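Local coordinates for GDSL-like Lipase/Acylhydrolase family protein (Neisseria meningitidis, PDB 4K7J) that probably removes O-acetyl groups from peptidoglycan as an esterase of the SGNH (GDSL-like) hydrolase family, at residues L162-N167 with T181-P186. Numbering follows the deposited sequence.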
loop_
_atom_site.group_PDB
_atom_site.type_symbol
_atom_site.label_atom_id
_atom_site.label_comp_id
_atom_site.label_asym_id
_atom_site.label_seq_id
_atom_site.Cartn_x
_atom_site.Cartn_y
_atom_site.Cartn_z
ATOM N N LEU A 162 6.226 11.324 -23.594
ATOM C CA LEU A 162 7.380 11.428 -22.713
ATOM C C LEU A 162 8.314 10.317 -23.142
ATOM O O LEU A 162 7.965 9.521 -24.024
ATOM C CB LEU A 162 6.993 11.315 -21.215
ATOM C CG LEU A 162 6.036 10.224 -20.725
ATOM C CD1 LEU A 162 6.682 8.846 -20.734
ATOM C CD2 LEU A 162 5.502 10.573 -19.311
ATOM N N THR A 163 9.497 10.249 -22.543
ATOM C CA THR A 163 10.401 9.166 -22.877
ATOM C C THR A 163 10.769 8.388 -21.635
ATOM O O THR A 163 10.948 8.961 -20.570
ATOM C CB THR A 163 11.697 9.653 -23.563
ATOM O OG1 THR A 163 12.484 10.394 -22.625
ATOM C CG2 THR A 163 11.392 10.524 -24.796
ATOM N N VAL A 164 10.893 7.077 -21.795
ATOM C CA VAL A 164 11.326 6.187 -20.727
ATOM C C VAL A 164 12.575 5.470 -21.229
ATOM O O VAL A 164 12.502 4.721 -22.206
ATOM C CB VAL A 164 10.238 5.153 -20.425
ATOM C CG1 VAL A 164 10.706 4.194 -19.362
ATOM C CG2 VAL A 164 8.940 5.839 -19.998
ATOM N N ASN A 165 13.715 5.705 -20.570
ATOM C CA ASN A 165 15.030 5.296 -21.090
ATOM C C ASN A 165 15.207 5.573 -22.586
ATOM O O ASN A 165 15.681 4.722 -23.328
ATOM C CB ASN A 165 15.325 3.821 -20.795
ATOM C CG ASN A 165 15.635 3.569 -19.327
ATOM O OD1 ASN A 165 15.481 4.453 -18.494
ATOM N ND2 ASN A 165 16.051 2.350 -19.005
ATOM N N GLY A 166 14.816 6.759 -23.027
ATOM C CA GLY A 166 14.990 7.136 -24.418
ATOM C C GLY A 166 13.873 6.723 -25.366
ATOM O O GLY A 166 13.777 7.245 -26.474
ATOM N N ASN A 167 13.019 5.796 -24.943
ATOM C CA ASN A 167 11.918 5.353 -25.795
ATOM C C ASN A 167 10.678 6.237 -25.663
ATOM O O ASN A 167 10.263 6.577 -24.563
ATOM C CB ASN A 167 11.580 3.880 -25.528
ATOM C CG ASN A 167 12.670 2.927 -26.027
ATOM O OD1 ASN A 167 13.273 3.147 -27.077
ATOM N ND2 ASN A 167 12.932 1.879 -25.264
ATOM N N THR A 181 4.984 0.261 -20.926
ATOM C CA THR A 181 6.188 0.177 -21.737
ATOM C C THR A 181 7.162 -0.782 -21.075
ATOM O O THR A 181 6.803 -1.473 -20.122
ATOM C CB THR A 181 6.838 1.576 -21.979
ATOM O OG1 THR A 181 7.865 1.470 -22.975
ATOM C CG2 THR A 181 7.421 2.150 -20.691
ATOM N N GLY A 182 8.379 -0.848 -21.599
ATOM C CA GLY A 182 9.404 -1.698 -21.027
ATOM C C GLY A 182 10.737 -0.985 -20.953
ATOM O O GLY A 182 11.103 -0.239 -21.864
ATOM N N ALA A 183 11.469 -1.221 -19.872
ATOM C CA ALA A 183 12.789 -0.630 -19.697
ATOM C C ALA A 183 13.503 -1.318 -18.549
ATOM O O ALA A 183 12.901 -2.101 -17.819
ATOM C CB ALA A 183 12.667 0.865 -19.418
ATOM N N ALA A 184 14.780 -1.010 -18.377
ATOM C CA ALA A 184 15.541 -1.560 -17.270
ATOM C C ALA A 184 15.720 -0.509 -16.181
ATOM O O ALA A 184 15.311 0.643 -16.339
ATOM C CB ALA A 184 16.896 -2.071 -17.756
ATOM N N LEU A 185 16.311 -0.920 -15.066
ATOM C CA LEU A 185 16.719 0.012 -14.026
ATOM C C LEU A 185 18.236 0.197 -14.120
ATOM O O LEU A 185 18.947 -0.760 -14.407
ATOM C CB LEU A 185 16.301 -0.510 -12.648
ATOM C CG LEU A 185 14.798 -0.391 -12.344
ATOM C CD1 LEU A 185 14.359 -1.370 -11.280
ATOM C CD2 LEU A 185 14.470 1.020 -11.894
ATOM N N PRO A 186 18.742 1.426 -13.900
ATOM C CA PRO A 186 18.038 2.670 -13.559
ATOM C C PRO A 186 17.097 3.143 -14.656
ATOM O O PRO A 186 17.360 2.946 -15.838
ATOM C CB PRO A 186 19.173 3.686 -13.380
ATOM C CG PRO A 186 20.385 2.865 -13.106
ATOM C CD PRO A 186 20.203 1.619 -13.919
HETATM O O HOH W 1 15.998 0.216 -21.058
#
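The carboxamide of Asn165 carries the methyl of Ala183 over one face, with CB 3.7 Å from ND2. At the amino end, ND2 gives a bent hydrogen bond to Ala184 O (3.3 Å, 136° at the hydrogen), which ND2 approaches from above the carbonyl plane, and a weak one to Pro186 O at 3.5 Å. Both carbonyls lie on the OD1 side of the NH2 group; its opposite hydrogen points to a water, 3.0 Å from ND2, that also accepts from Ala184 N. OD1 in turn accepts from Thr188 N, so both ends fix the amide's rotation. Asn165 and Gly166 form the centre of a type I' turn closing the antiparallel hairpin of strands 161-164 and 167-170, and Asn165 takes the left-handed backbone conformation. The hairpin belongs to one sheet of the beta-sandwich inserted between strands 53-60 and 208-215 of the alpha/beta domain, whereas strand 177-183 borders the other. Between the sheets, Val164 and Thr181 meet tip to tip through methyls, CG2 to CG2 at 4.0 Å. With Thr181 OG1 anti to its own N (chi1 -169°), CG2 is left facing the valine. Val164 CG1 packs 3.9 Å from Ala183 CB, and Val169 touches Val164 and Thr181.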